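Local coordinates for Lmo2812 protein (Listeria monocytogenes EGD-e, PDB 5ZQA) that probably acts as a serine-type D-Ala-D-Ala carboxypeptidase, a penicillin-binding protein that trims peptidoglycan stem peptides during cell-wall synthesis, at residues I238-A241 with K246-I249; T68-L73 with N144-K149; A39-E44 with D177-S182. All coordinates share one frame; numbering follows the deposited sequence.

Contact 1: residues I238-A241 with K246-I249; sequences IGTA and KRVI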
loop_
_atom_site.group_PDB
_atom_site.type_symbol
_atom_site.label_atom_id
_atom_site.label_comp_id
_atom_site.label_asym_id
_atom_site.label_seq_id
_atom_site.Cartn_x
_atom_site.Cartn_y
_atom_site.Cartn_z
ATOM N N ILE A 238 3.196 -5.649 0.992
ATOM C CA ILE A 238 3.863 -5.096 2.164
ATOM C C ILE A 238 3.090 -5.582 3.379
ATOM O O ILE A 238 1.900 -5.305 3.515
ATOM C CB ILE A 238 3.927 -3.559 2.137
ATOM C CG1 ILE A 238 4.804 -3.102 0.975
ATOM C CG2 ILE A 238 4.522 -3.018 3.450
ATOM C CD1 ILE A 238 4.833 -1.591 0.754
ATOM N N GLY A 239 3.765 -6.353 4.228
ATOM C CA GLY A 239 3.163 -6.856 5.447
ATOM C C GLY A 239 3.695 -6.136 6.671
ATOM O O GLY A 239 4.801 -5.620 6.652
ATOM N N THR A 240 2.905 -6.107 7.740
ATOM C CA THR A 240 3.419 -5.631 9.014
ATOM C C THR A 240 2.733 -6.390 10.143
ATOM O O THR A 240 1.555 -6.768 10.038
ATOM C CB THR A 240 3.264 -4.099 9.172
ATOM O OG1 THR A 240 3.951 -3.678 10.360
ATOM C CG2 THR A 240 1.803 -3.668 9.232
ATOM N N ALA A 241 3.504 -6.648 11.191
ATOM C CA ALA A 241 3.038 -7.388 12.360
ATOM C C ALA A 241 3.780 -6.885 13.578
ATOM O O ALA A 241 4.938 -6.490 13.472
ATOM C CB ALA A 241 3.280 -8.880 12.184
ATOM N N LYS A 246 7.537 -5.361 19.505
ATOM C CA LYS A 246 8.432 -5.248 18.365
ATOM C C LYS A 246 7.626 -5.353 17.081
ATOM O O LYS A 246 6.929 -6.336 16.876
ATOM C CB LYS A 246 9.512 -6.338 18.402
ATOM C CG LYS A 246 10.244 -6.542 17.073
ATOM C CD LYS A 246 11.234 -7.691 17.152
ATOM C CE LYS A 246 11.835 -7.992 15.789
ATOM N NZ LYS A 246 12.802 -9.121 15.851
ATOM N N ARG A 247 7.727 -4.339 16.227
ATOM C CA ARG A 247 7.036 -4.372 14.945
ATOM C C ARG A 247 8.017 -4.610 13.809
ATOM O O ARG A 247 9.131 -4.074 13.811
ATOM C CB ARG A 247 6.261 -3.067 14.714
ATOM C CG ARG A 247 5.571 -3.019 13.339
ATOM C CD ARG A 247 4.616 -1.823 13.176
ATOM N NE ARG A 247 3.465 -1.923 14.077
ATOM C CZ ARG A 247 2.383 -2.662 13.838
ATOM N NH1 ARG A 247 2.286 -3.373 12.724
ATOM N NH2 ARG A 247 1.389 -2.697 14.729
ATOM N N VAL A 248 7.609 -5.435 12.847
ATOM C CA VAL A 248 8.426 -5.633 11.657
ATOM C C VAL A 248 7.592 -5.282 10.437
ATOM O O VAL A 248 6.353 -5.278 10.492
ATOM C CB VAL A 248 8.968 -7.075 11.534
ATOM C CG1 VAL A 248 9.814 -7.432 12.771
ATOM C CG2 VAL A 248 7.838 -8.073 11.337
ATOM N N ILE A 249 8.282 -4.928 9.358
ATOM C CA ILE A 249 7.641 -4.666 8.082
ATOM C C ILE A 249 8.318 -5.528 7.031
ATOM O O ILE A 249 9.546 -5.518 6.902
ATOM C CB ILE A 249 7.725 -3.188 7.699
ATOM C CG1 ILE A 249 6.903 -2.353 8.686
ATOM C CG2 ILE A 249 7.204 -2.979 6.273
ATOM C CD1 ILE A 249 7.035 -0.853 8.462
#

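Contact 2: residues T68-L73 with N144-K149; sequences TAFLVL and NNQAKK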
loop_
_atom_site.group_PDB
_atom_site.type_symbol
_atom_site.label_atom_id
_atom_site.label_comp_id
_atom_site.label_asym_id
_atom_site.label_seq_id
_atom_site.Cartn_x
_atom_site.Cartn_y
_atom_site.Cartn_z
ATOM N N THR A 68 -0.732 7.771 -1.184
ATOM C CA THR A 68 -2.002 8.482 -1.250
ATOM C C THR A 68 -2.703 8.457 0.114
ATOM O O THR A 68 -3.209 9.487 0.551
ATOM C CB THR A 68 -2.897 7.895 -2.352
ATOM O OG1 THR A 68 -2.157 7.934 -3.582
ATOM C CG2 THR A 68 -4.210 8.693 -2.526
ATOM N N ALA A 69 -2.704 7.302 0.786
ATOM C CA ALA A 69 -3.278 7.201 2.135
ATOM C C ALA A 69 -2.598 8.179 3.088
ATOM O O ALA A 69 -3.277 8.878 3.853
ATOM C CB ALA A 69 -3.167 5.764 2.667
ATOM N N PHE A 70 -1.267 8.230 3.051
ATOM C CA PHE A 70 -0.516 9.143 3.913
ATOM C C PHE A 70 -0.979 10.579 3.718
ATOM O O PHE A 70 -1.239 11.294 4.689
ATOM C CB PHE A 70 0.997 9.035 3.647
ATOM C CG PHE A 70 1.832 9.842 4.601
ATOM C CD1 PHE A 70 2.190 9.328 5.831
ATOM C CD2 PHE A 70 2.225 11.134 4.282
ATOM C CE1 PHE A 70 2.953 10.073 6.720
ATOM C CE2 PHE A 70 2.981 11.877 5.164
ATOM C CZ PHE A 70 3.343 11.341 6.384
ATOM N N LEU A 71 -1.121 10.983 2.463
ATOM C CA LEU A 71 -1.510 12.351 2.161
ATOM C C LEU A 71 -2.975 12.661 2.522
ATOM O O LEU A 71 -3.286 13.785 2.938
ATOM C CB LEU A 71 -1.228 12.650 0.684
ATOM C CG LEU A 71 0.280 12.772 0.432
ATOM C CD1 LEU A 71 0.583 12.852 -1.060
ATOM C CD2 LEU A 71 0.876 13.980 1.154
ATOM N N VAL A 72 -3.863 11.680 2.390
ATOM C CA VAL A 72 -5.236 11.824 2.860
ATOM C C VAL A 72 -5.272 12.032 4.364
ATOM O O VAL A 72 -5.930 12.953 4.861
ATOM C CB VAL A 72 -6.078 10.595 2.479
ATOM C CG1 VAL A 72 -7.403 10.587 3.218
ATOM C CG2 VAL A 72 -6.290 10.570 0.960
ATOM N N LEU A 73 -4.524 11.203 5.083
ATOM C CA LEU A 73 -4.511 11.262 6.544
ATOM C C LEU A 73 -3.873 12.570 7.043
ATOM O O LEU A 73 -4.359 13.170 8.017
ATOM C CB LEU A 73 -3.784 10.043 7.104
ATOM C CG LEU A 73 -4.555 8.745 6.850
ATOM C CD1 LEU A 73 -3.687 7.533 7.134
ATOM C CD2 LEU A 73 -5.825 8.695 7.684
ATOM N N ASN A 144 5.524 12.827 -4.806
ATOM C CA ASN A 144 6.983 12.803 -4.862
ATOM C C ASN A 144 7.608 13.835 -3.916
ATOM O O ASN A 144 8.675 13.591 -3.334
ATOM C CB ASN A 144 7.427 13.010 -6.302
ATOM C CG ASN A 144 7.129 11.805 -7.151
ATOM O OD1 ASN A 144 7.436 10.689 -6.754
ATOM N ND2 ASN A 144 6.497 12.012 -8.302
ATOM N N ASN A 145 6.929 14.965 -3.727
ATOM C CA ASN A 145 7.380 15.929 -2.729
ATOM C C ASN A 145 7.383 15.324 -1.337
ATOM O O ASN A 145 8.317 15.532 -0.566
ATOM C CB ASN A 145 6.502 17.178 -2.748
ATOM C CG ASN A 145 6.868 18.124 -3.866
ATOM O OD1 ASN A 145 7.905 17.967 -4.514
ATOM N ND2 ASN A 145 6.030 19.128 -4.086
ATOM N N GLN A 146 6.345 14.563 -1.016
ATOM C CA GLN A 146 6.259 13.935 0.296
ATOM C C GLN A 146 7.310 12.843 0.441
ATOM O O GLN A 146 7.872 12.674 1.519
ATOM C CB GLN A 146 4.857 13.360 0.542
ATOM C CG GLN A 146 4.687 12.770 1.942
ATOM C CD GLN A 146 4.866 13.806 3.050
ATOM O OE1 GLN A 146 5.712 13.648 3.931
ATOM N NE2 GLN A 146 4.060 14.857 3.017
ATOM N N ALA A 147 7.579 12.121 -0.648
ATOM C CA ALA A 147 8.609 11.091 -0.643
ATOM C C ALA A 147 9.938 11.715 -0.235
ATOM O O ALA A 147 10.638 11.196 0.636
ATOM C CB ALA A 147 8.719 10.417 -2.017
ATOM N N LYS A 148 10.270 12.844 -0.855
ATOM C CA LYS A 148 11.509 13.548 -0.529
ATOM C C LYS A 148 11.500 14.034 0.921
ATOM O O LYS A 148 12.476 13.863 1.661
ATOM C CB LYS A 148 11.714 14.731 -1.478
ATOM C CG LYS A 148 12.907 15.591 -1.128
ATOM C CD LYS A 148 13.005 16.785 -2.053
ATOM C CE LYS A 148 11.845 17.743 -1.851
ATOM N NZ LYS A 148 11.935 18.884 -2.812
ATOM N N LYS A 149 10.382 14.630 1.323
ATOM C CA LYS A 149 10.256 15.224 2.650
ATOM C C LYS A 149 10.431 14.168 3.728
ATOM O O LYS A 149 10.995 14.440 4.790
ATOM C CB LYS A 149 8.898 15.920 2.793
ATOM C CG LYS A 149 8.700 16.666 4.096
ATOM C CD LYS A 149 7.306 17.276 4.160
ATOM C CE LYS A 149 7.041 17.934 5.507
ATOM N NZ LYS A 149 5.624 18.384 5.632
#

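Contact 3: residues A39-E44 with D177-S182; sequences AVYSVE and DLFLLS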
loop_
_atom_site.group_PDB
_atom_site.type_symbol
_atom_site.label_atom_id
_atom_site.label_comp_id
_atom_site.label_asym_id
_atom_site.label_seq_id
_atom_site.Cartn_x
_atom_site.Cartn_y
_atom_site.Cartn_z
ATOM N N ALA A 39 12.404 -8.257 1.484
ATOM C CA ALA A 39 13.119 -7.859 2.685
ATOM C C ALA A 39 12.192 -7.869 3.884
ATOM O O ALA A 39 10.966 -7.831 3.742
ATOM C CB ALA A 39 13.751 -6.463 2.506
ATOM N N VAL A 40 12.776 -7.934 5.072
ATOM C CA VAL A 40 12.004 -7.687 6.280
ATOM C C VAL A 40 12.895 -6.885 7.218
ATOM O O VAL A 40 14.110 -7.125 7.298
ATOM C CB VAL A 40 11.464 -9.011 6.921
ATOM C CG1 VAL A 40 12.602 -10.006 7.274
ATOM C CG2 VAL A 40 10.563 -8.707 8.124
ATOM N N TYR A 41 12.286 -5.892 7.862
ATOM C CA TYR A 41 13.001 -4.920 8.687
ATOM C C TYR A 41 12.373 -4.772 10.064
ATOM O O TYR A 41 11.158 -4.863 10.221
ATOM C CB TYR A 41 13.015 -3.534 8.023
ATOM C CG TYR A 41 13.600 -3.473 6.626
ATOM C CD1 TYR A 41 12.800 -3.693 5.517
ATOM C CD2 TYR A 41 14.946 -3.180 6.416
ATOM C CE1 TYR A 41 13.304 -3.633 4.244
ATOM C CE2 TYR A 41 15.470 -3.131 5.137
ATOM C CZ TYR A 41 14.644 -3.355 4.048
ATOM O OH TYR A 41 15.163 -3.307 2.772
ATOM N N SER A 42 13.208 -4.494 11.056
ATOM C CA SER A 42 12.735 -4.083 12.370
ATOM C C SER A 42 12.425 -2.584 12.400
ATOM O O SER A 42 13.281 -1.755 12.089
ATOM C CB SER A 42 13.778 -4.416 13.436
ATOM O OG SER A 42 13.362 -3.903 14.686
ATOM N N VAL A 43 11.201 -2.237 12.770
ATOM C CA VAL A 43 10.787 -0.841 12.833
ATOM C C VAL A 43 11.548 -0.056 13.903
ATOM O O VAL A 43 11.879 1.115 13.706
ATOM C CB VAL A 43 9.268 -0.744 13.098
ATOM C CG1 VAL A 43 8.867 0.655 13.539
ATOM C CG2 VAL A 43 8.495 -1.167 11.853
ATOM N N GLU A 44 11.845 -0.705 15.025
ATOM C CA GLU A 44 12.380 0.019 16.175
ATOM C C GLU A 44 13.747 0.660 15.896
ATOM O O GLU A 44 13.990 1.816 16.266
ATOM C CB GLU A 44 12.464 -0.917 17.381
ATOM C CG GLU A 44 11.095 -1.254 18.003
ATOM C CD GLU A 44 10.191 -2.082 17.089
ATOM O OE1 GLU A 44 10.705 -2.971 16.362
ATOM O OE2 GLU A 44 8.961 -1.832 17.093
ATOM N N ASP A 177 13.147 1.789 0.252
ATOM C CA ASP A 177 12.278 2.964 0.267
ATOM C C ASP A 177 10.852 2.615 0.710
ATOM O O ASP A 177 10.203 3.398 1.414
ATOM C CB ASP A 177 12.252 3.613 -1.110
ATOM C CG ASP A 177 13.407 4.569 -1.338
ATOM O OD1 ASP A 177 14.058 5.014 -0.367
ATOM O OD2 ASP A 177 13.641 4.900 -2.514
ATOM N N LEU A 178 10.367 1.439 0.309
ATOM C CA LEU A 178 9.031 1.017 0.714
ATOM C C LEU A 178 8.958 0.773 2.230
ATOM O O LEU A 178 7.936 1.072 2.856
ATOM C CB LEU A 178 8.605 -0.228 -0.076
ATOM C CG LEU A 178 8.330 0.037 -1.556
ATOM C CD1 LEU A 178 8.181 -1.280 -2.278
ATOM C CD2 LEU A 178 7.090 0.914 -1.746
ATOM N N PHE A 179 10.033 0.257 2.822
ATOM C CA PHE A 179 10.096 0.148 4.274
ATOM C C PHE A 179 9.959 1.518 4.936
ATOM O O PHE A 179 9.216 1.670 5.899
ATOM C CB PHE A 179 11.407 -0.517 4.716
ATOM C CG PHE A 179 11.702 -0.346 6.183
ATOM C CD1 PHE A 179 10.807 -0.806 7.143
ATOM C CD2 PHE A 179 12.859 0.279 6.598
ATOM C CE1 PHE A 179 11.055 -0.645 8.489
ATOM C CE2 PHE A 179 13.125 0.442 7.960
ATOM C CZ PHE A 179 12.219 -0.024 8.902
ATOM N N LEU A 180 10.678 2.508 4.412
ATOM C CA LEU A 180 10.642 3.853 4.974
ATOM C C LEU A 180 9.246 4.454 4.864
ATOM O O LEU A 180 8.739 5.028 5.830
ATOM C CB LEU A 180 11.660 4.752 4.269
ATOM C CG LEU A 180 11.762 6.179 4.812
ATOM C CD1 LEU A 180 11.899 6.198 6.335
ATOM C CD2 LEU A 180 12.938 6.872 4.176
ATOM N N LEU A 181 8.628 4.331 3.694
ATOM C CA LEU A 181 7.280 4.863 3.517
ATOM C C LEU A 181 6.297 4.203 4.474
ATOM O O LEU A 181 5.496 4.876 5.125
ATOM C CB LEU A 181 6.819 4.668 2.079
ATOM C CG LEU A 181 5.360 4.998 1.797
ATOM C CD1 LEU A 181 5.025 6.432 2.182
ATOM C CD2 LEU A 181 5.038 4.708 0.336
ATOM N N SER A 182 6.368 2.882 4.562
ATOM C CA SER A 182 5.439 2.134 5.398
ATOM C C SER A 182 5.648 2.457 6.875
ATOM O O SER A 182 4.686 2.615 7.620
ATOM C CB SER A 182 5.600 0.629 5.149
ATOM O OG SER A 182 5.310 0.320 3.792
#

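Contact 1: residues I238-A241 with K246-I249
Thr240 and Arg247 meet by their polar ends on one face of the sheet, the two side chains crossing at a slant. Arg247 first runs straight out, then the chain turns about its CG-CD bond (chi3 -66°), and this brings its guanidinium back over the neighbouring strand. Arg247 NH1 donates to Thr240 OG1 at 2.9 Å, and the hydroxyl lies in the plane of the guanidinium group. The same NH1 forms a salt bridge with Asp223 on strand 222-230. Thr240 OG1 in turn donates a hydrogen bond to Val248 O, 2.9 Å away. Val248 O also accepts from Ala241 N, at 3.2 Å. The two donors arrive from opposite faces of the carbonyl plane.

The segments belong to the antiparallel hairpin of strands 236-243 and 246-255, inside the five-stranded sheet of this S11-family fold. Thr240 and Ile249 form a non-hydrogen-bonded pair, CA to CA 4.4 Å. Ala241 and Val248 form the hydrogen-bonded pair beside it, closed by Val248 N to Ala241 O at 2.9 Å. Their side chains point to the other face of the sheet, where Val248 touches Phe273.

Ile249 lies on the Thr240 face, against helix 175-188. Ile249 CG1 sits 3.6 Å from Thr240 OG1. The other branch, Ile249 CG2, stands 3.9 Å from Ile238 CG2, methyl against methyl.

Contact 2: residues T68-L73 with N144-K149
Gln146 reaches across from helix 139-150 to Phe70 and Leu71 of helix 65-77. This is helix-to-helix packing through side chains. The helix carrying Phe70 starts at Lys65, the predicted proton acceptor of the SxxK motif, with Ser62, the predicted acyl-ester serine, three residues earlier. The backbones stay well apart, with Leu71 CA and Gln146 CA 8.1 Å from each other. No hydrogen bond links the two segments. Phe70 also packs edge-to-face with the ring of His189, a magnesium ligand, and touches Leu185 of helix 175-188.

Gln146 leaves its helix toward the other one. Gln146 CB lies 4.1 Å from Leu71 CD2, a loose apolar touch. CG is anti to the backbone N (chi1 -176°), which carries the chain outward to the Phe70 ring. There Gln146 CG is 3.8 Å from both CD2 and CE2 of Phe70. The chain then bends at chi2 (62°), and the side chain crosses that of Phe70 at about a right angle. Gln146 CD makes the closest approach, 3.4 Å to Phe70 CE2. The amide and ring planes are 52° apart, so the two groups do not stack.

Beyond CD the amide divides. Gln146 OE1 stays with the ring, 3.5 Å from Phe70 CE2. Gln146 NE2, the other arm of the amide, lies at the edge of the Phe70 ring, in its plane, and is 3.8 Å from Leu71 CD2.

Contact 3: residues A39-E44 with D177-S182
Tyr41 and Phe179 lie face to face in an offset stack. Their centroids are 4.5 Å apart and the planes are turned by 16°. The overlap is shifted toward the root of the tyrosine. Tyr41 CB, not its ring, sits above the middle of the Phe179 ring, a CH-pi contact of 3.5 Å from CB to the centroid. The tyrosine ring in turn covers the stem of the phenylalanine, with Tyr41 CD1 3.6 Å from Phe179 CB.

The side-chain torsions explain the shift. Phe179 CG is anti to the backbone N (chi1 165°), and the ring extends from the helix to the strand. Tyr41 CG is placed beside its own backbone N (chi1 -57°), which folds the ring back along the strand over the stem of Phe179. The far end of Tyr41 is held by hydrogen bonds of OH with Glu51 and Thr175.

This joins strand 37-42 of the antiparallel sheet to helix 175-188, which packs on one face of it, as in the alpha/beta region of penicillin-binding proteins. Ile249 of the next strand also touches Phe179.

Val43 comes to Phe179 at the ring edge, with Val43 CG2 4.3 Å from Phe179 CE1. The backbone adds a further touch next to it, where Ser42 O is 3.8 Å from CZ of Phe179.

Overall arrangement
Contacts 1 and 3 are neighbours, with centres about 8 Å apart. Strands 246-255 and 37-42 lie side by side in the sheet, joined by a probable hydrogen bond of 2.9 Å from Tyr41 N to Ile249 O. From the loop that follows strand 37-42, Glu44 OE2 reaches Arg247 N at 2.9 Å, also a probable hydrogen bond. Helix 175-188 carries one segment of contact 3 and also packs against residues of contacts 1 and 2. The side chain of Ile238 lies about 5 Å from that of Lys226, the predicted substrate-binding residue. Contact 2 lies in the helical part; its centre is about 20 Å from the centre of contact 1 and about 16 Å from that of contact 3. Its Phe70 side chain is about 6 Å from a bound magnesium ion.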